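Local coordinates for protein glycerate dehydrogenase (Bacillus sp. 5mfcol3.1, PDB 6P2I) that probably reduces acyclic imino acids, formed in situ by a partner oxidase, to amino acids with NADPH as hydride donor, at residues Met1-Asp7 / Thr45-Glu51. Sequence-based numbering, arbitrary orientation.
Sequences MKITYID and TDIAIVE. With DAR (D-arginine), chain D.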
ATOM      1  N   MET A   1     -22.414 -11.388 -40.062  1.00 46.71           N
ATOM      2  CA  MET A   1     -22.015 -11.127 -38.677  1.00 34.23           C
ATOM      3  C   MET A   1     -21.116  -9.903 -38.581  1.00 32.94           C
ATOM      4  O   MET A   1     -19.958  -9.923 -39.003  1.00 34.93           O
ATOM      5  CB  MET A   1     -21.302 -12.340 -38.066  1.00 44.03           C
ATOM      6  CG  MET A   1     -20.922 -12.211 -36.594  1.00 41.63           C
ATOM      7  SD  MET A   1     -22.319 -11.906 -35.480  1.00 45.33           S
ATOM      8  CE  MET A   1     -23.425 -13.235 -35.917  1.00 39.14           C
ATOM      9  N   LYS A   2     -21.665  -8.843 -38.000  1.00 26.59           N
ATOM     10  CA  LYS A   2     -20.954  -7.604 -37.749  1.00 23.84           C
ATOM     11  C   LYS A   2     -20.759  -7.428 -36.249  1.00 24.32           C
ATOM     12  O   LYS A   2     -21.688  -7.647 -35.467  1.00 28.28           O
ATOM     13  CB  LYS A   2     -21.728  -6.411 -38.312  1.00 28.19           C
ATOM     14  CG  LYS A   2     -21.097  -5.057 -38.017  1.00 34.38           C
ATOM     15  CD  LYS A   2     -20.621  -4.381 -39.293  1.00 47.78           C
ATOM     16  CE  LYS A   2     -20.679  -2.861 -39.188  1.00 50.92           C
ATOM     17  NZ  LYS A   2     -19.920  -2.346 -38.023  1.00 55.43           N
ATOM     18  N   ILE A   3     -19.549  -7.037 -35.861  1.00 23.63           N
ATOM     19  CA  ILE A   3     -19.182  -6.789 -34.471  1.00 21.86           C
ATOM     20  C   ILE A   3     -18.642  -5.369 -34.401  1.00 24.29           C
ATOM     21  O   ILE A   3     -17.789  -4.989 -35.211  1.00 25.27           O
ATOM     22  CB  ILE A   3     -18.133  -7.804 -33.984  1.00 25.59           C
ATOM     23  CG1 ILE A   3     -18.643  -9.225 -34.230  1.00 28.29           C
ATOM     24  CG2 ILE A   3     -17.769  -7.561 -32.500  1.00 22.61           C
ATOM     25  CD1 ILE A   3     -17.551 -10.257 -34.360  1.00 33.87           C
ATOM     26  N   THR A   4     -19.158  -4.575 -33.467  1.00 22.56           N
ATOM     27  CA  THR A   4     -18.807  -3.159 -33.400  1.00 22.36           C
ATOM     28  C   THR A   4     -18.458  -2.765 -31.977  1.00 22.53           C
ATOM     29  O   THR A   4     -19.294  -2.878 -31.075  1.00 20.45           O
ATOM     30  CB  THR A   4     -19.948  -2.279 -33.903  1.00 23.36           C
ATOM     31  OG1 THR A   4     -20.288  -2.659 -35.239  1.00 24.62           O
ATOM     32  CG2 THR A   4     -19.509  -0.820 -33.899  1.00 22.78           C
ATOM     33  N   TYR A   5     -17.233  -2.287 -31.785  1.00 19.99           N
ATOM     34  CA  TYR A   5     -16.836  -1.622 -30.545  1.00 22.82           C
ATOM     35  C   TYR A   5     -17.276  -0.171 -30.718  1.00 24.53           C
ATOM     36  O   TYR A   5     -16.677   0.588 -31.489  1.00 23.31           O
ATOM     37  CB  TYR A   5     -15.334  -1.777 -30.330  1.00 21.78           C
ATOM     38  CG  TYR A   5     -14.818  -1.662 -28.897  1.00 18.08           C
ATOM     39  CD1 TYR A   5     -15.106  -0.550 -28.116  1.00 19.08           C
ATOM     40  CD2 TYR A   5     -14.021  -2.654 -28.347  1.00 22.18           C
ATOM     41  CE1 TYR A   5     -14.613  -0.424 -26.806  1.00 22.57           C
ATOM     42  CE2 TYR A   5     -13.527  -2.543 -27.038  1.00 25.04           C
ATOM     43  CZ  TYR A   5     -13.830  -1.427 -26.279  1.00 21.68           C
ATOM     44  OH  TYR A   5     -13.334  -1.308 -24.993  1.00 22.33           O
ATOM     45  N   ILE A   6     -18.366   0.214 -30.044  1.00 19.43           N
ATOM     46  CA  ILE A   6     -19.063   1.444 -30.422  1.00 22.66           C
ATOM     47  C   ILE A   6     -18.449   2.716 -29.863  1.00 21.31           C
ATOM     48  O   ILE A   6     -18.865   3.807 -30.265  1.00 23.84           O
ATOM     49  CB  ILE A   6     -20.548   1.409 -30.013  1.00 24.30           C
ATOM     50  CG1 ILE A   6     -20.703   1.499 -28.491  1.00 26.92           C
ATOM     51  CG2 ILE A   6     -21.241   0.184 -30.615  1.00 22.43           C
ATOM     52  CD1 ILE A   6     -22.154   1.764 -28.052  1.00 26.80           C
ATOM     53  N   ASP A   7     -17.479   2.627 -28.948  1.00 22.05           N
ATOM     54  CA  ASP A   7     -16.871   3.832 -28.398  1.00 21.81           C
ATOM     55  C   ASP A   7     -15.407   3.542 -28.076  1.00 23.05           C
ATOM     56  O   ASP A   7     -14.939   2.412 -28.201  1.00 22.56           O
ATOM     57  CB  ASP A   7     -17.649   4.375 -27.178  1.00 20.18           C
ATOM     58  CG  ASP A   7     -17.961   3.304 -26.121  1.00 20.96           C
ATOM     59  OD1 ASP A   7     -17.337   2.230 -26.135  1.00 21.93           O
ATOM     60  OD2 ASP A   7     -18.863   3.548 -25.282  1.00 23.05           O
ATOM     61  N   THR A  45     -25.277  -3.354 -36.297  1.00 25.08           N
ATOM     62  CA  THR A  45     -24.379  -4.423 -35.912  1.00 27.63           C
ATOM     63  C   THR A  45     -25.187  -5.567 -35.313  1.00 29.09           C
ATOM     64  O   THR A  45     -26.332  -5.395 -34.884  1.00 28.48           O
ATOM     65  CB  THR A  45     -23.313  -3.898 -34.933  1.00 26.81           C
ATOM     66  OG1 THR A  45     -22.220  -4.821 -34.857  1.00 26.52           O
ATOM     67  CG2 THR A  45     -23.889  -3.674 -33.531  1.00 24.53           C
ATOM     68  N   ASP A  46     -24.577  -6.749 -35.300  1.00 25.46           N
ATOM     69  CA  ASP A  46     -25.202  -7.900 -34.672  1.00 24.92           C
ATOM     70  C   ASP A  46     -24.706  -8.114 -33.251  1.00 24.81           C
ATOM     71  O   ASP A  46     -25.505  -8.410 -32.355  1.00 27.39           O
ATOM     72  CB  ASP A  46     -24.944  -9.147 -35.514  1.00 27.15           C
ATOM     73  CG  ASP A  46     -25.375  -8.964 -36.945  1.00 29.02           C
ATOM     74  OD1 ASP A  46     -26.596  -8.811 -37.181  1.00 29.37           O
ATOM     75  OD2 ASP A  46     -24.488  -8.923 -37.827  1.00 30.83           O
ATOM     76  N   ILE A  47     -23.400  -7.949 -33.029  1.00 23.77           N
ATOM     77  CA  ILE A  47     -22.798  -7.908 -31.702  1.00 23.05           C
ATOM     78  C   ILE A  47     -22.235  -6.512 -31.496  1.00 23.19           C
ATOM     79  O   ILE A  47     -21.614  -5.951 -32.405  1.00 25.11           O
ATOM     80  CB  ILE A  47     -21.684  -8.964 -31.549  1.00 25.79           C
ATOM     81  CG1 ILE A  47     -22.239 -10.370 -31.799  1.00 24.28           C
ATOM     82  CG2 ILE A  47     -21.014  -8.844 -30.180  1.00 23.53           C
ATOM     83  CD1 ILE A  47     -21.157 -11.446 -31.820  1.00 24.30           C
ATOM     84  N   ALA A  48     -22.480  -5.937 -30.319  1.00 22.01           N
ATOM     85  CA  ALA A  48     -21.909  -4.645 -29.963  1.00 18.96           C
ATOM     86  C   ALA A  48     -21.058  -4.800 -28.714  1.00 19.72           C
ATOM     87  O   ALA A  48     -21.357  -5.626 -27.851  1.00 22.40           O
ATOM     88  CB  ALA A  48     -22.985  -3.588 -29.710  1.00 23.51           C
ATOM     89  N   ILE A  49     -20.004  -3.987 -28.633  1.00 22.19           N
ATOM     90  CA  ILE A  49     -19.133  -3.891 -27.458  1.00 21.63           C
ATOM     91  C   ILE A  49     -19.151  -2.440 -27.003  1.00 22.81           C
ATOM     92  O   ILE A  49     -19.039  -1.527 -27.827  1.00 21.11           O
ATOM     93  CB  ILE A  49     -17.695  -4.329 -27.769  1.00 17.63           C
ATOM     94  CG1 ILE A  49     -17.674  -5.717 -28.412  1.00 22.86           C
ATOM     95  CG2 ILE A  49     -16.838  -4.297 -26.469  1.00 17.14           C
ATOM     96  CD1 ILE A  49     -16.443  -5.973 -29.255  1.00 24.30           C
ATOM     97  N   VAL A  50     -19.284  -2.217 -25.699  1.00 21.26           N
ATOM     98  CA  VAL A  50     -19.428  -0.862 -25.188  1.00 17.27           C
ATOM     99  C   VAL A  50     -18.522  -0.681 -23.975  1.00 18.61           C
ATOM    100  O   VAL A  50     -18.337  -1.610 -23.178  1.00 20.90           O
ATOM    101  CB  VAL A  50     -20.902  -0.550 -24.846  1.00 22.00           C
ATOM    102  CG1 VAL A  50     -21.415  -1.478 -23.738  1.00 23.71           C
ATOM    103  CG2 VAL A  50     -21.071   0.910 -24.467  1.00 21.87           C
ATOM    104  N   GLU A  51     -17.935   0.510 -23.854  1.00 18.05           N
ATOM    105  CA  GLU A  51     -17.071   0.837 -22.716  1.00 17.53           C
ATOM    106  C   GLU A  51     -17.536   2.048 -21.924  1.00 22.45           C
ATOM    107  O   GLU A  51     -17.381   2.078 -20.692  1.00 24.10           O
ATOM    108  CB  GLU A  51     -15.628   1.077 -23.186  1.00 23.34           C
ATOM    109  CG  GLU A  51     -14.701   1.486 -22.028  1.00 19.95           C
ATOM    110  CD  GLU A  51     -13.225   1.399 -22.341  1.00 24.89           C
ATOM    111  OE1 GLU A  51     -12.426   1.871 -21.498  1.00 22.35           O
ATOM    112  OE2 GLU A  51     -12.853   0.865 -23.400  1.00 20.76           O
TER
HETATM  113  N   DAR D 402     -15.757   0.401 -13.903  1.00 31.15           N
HETATM  114  CA  DAR D 402     -14.785  -0.692 -13.864  1.00 34.85           C
HETATM  115  CB  DAR D 402     -13.502  -0.336 -14.631  1.00 33.00           C
HETATM  116  CG  DAR D 402     -13.730  -0.092 -16.126  1.00 36.64           C
HETATM  117  CD  DAR D 402     -12.426  -0.159 -16.915  1.00 36.52           C
HETATM  118  NE  DAR D 402     -12.556  -0.059 -18.369  1.00 26.49           N
HETATM  119  CZ  DAR D 402     -12.142  -1.049 -19.165  1.00 24.93           C
HETATM  120  NH1 DAR D 402     -12.038  -2.296 -18.692  1.00 23.02           N
HETATM  121  NH2 DAR D 402     -11.828  -0.814 -20.439  1.00 23.36           N
HETATM  122  C   DAR D 402     -15.417  -1.985 -14.346  1.00 26.12           C
HETATM  123  O   DAR D 402     -14.760  -2.879 -14.916  1.00 33.46           O
HETATM  124  OXT DAR D 402     -16.621  -2.134 -14.141  1.00 30.18           O
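Strands 2-5 and 47-50 run parallel, their axes 4.6 Å apart at closest, and pair I3 with I47, T4 with A48 and Y5 with I49 in a five-stranded parallel sheet, 47-50 at its middle and 2-5 between it and strand 25-28; the sheet belongs to what is, as in D-2-hydroxyacid dehydrogenases, probably the substrate-binding domain. I47 N to K2 O, T4 N to I47 O, I49 N to T4 O and I6 N to I49 O carry the pairing. At the N-terminal end, D46 OD2 takes K2 N through its anti lone pair at 2.8 Å, while OD1 is paired with R65. T45 OG1, lying 2.9 Å from T4 OG1, adds a second donor to I47 O, approaching on the face of that carbonyl's plane opposite T4 N.

On the face bearing I3, I47, Y5 and I49, near helix 280-298, I49 CG2 sits over the Y5 ring in a CH-pi contact, 3.9 Å from its centroid. Y5 CG is anti to the backbone N (chi1 -156°), which carries the ring along the sheet toward E51. Beyond the strand ends, D7 OD1 receives E51 N on its syn lone pair, while D7 OD2 is bonded to T53 OG1 and W52 N. Fully extended, E51 reaches the ligand pocket: OE1 accepts from T10 OG1 and, at 2.9 Å, from NH2 of the bound D-arginine. Its OE2 accepts the Y5 OH proton at 2.7 Å, from the anti side and 25° out of the carboxylate plane.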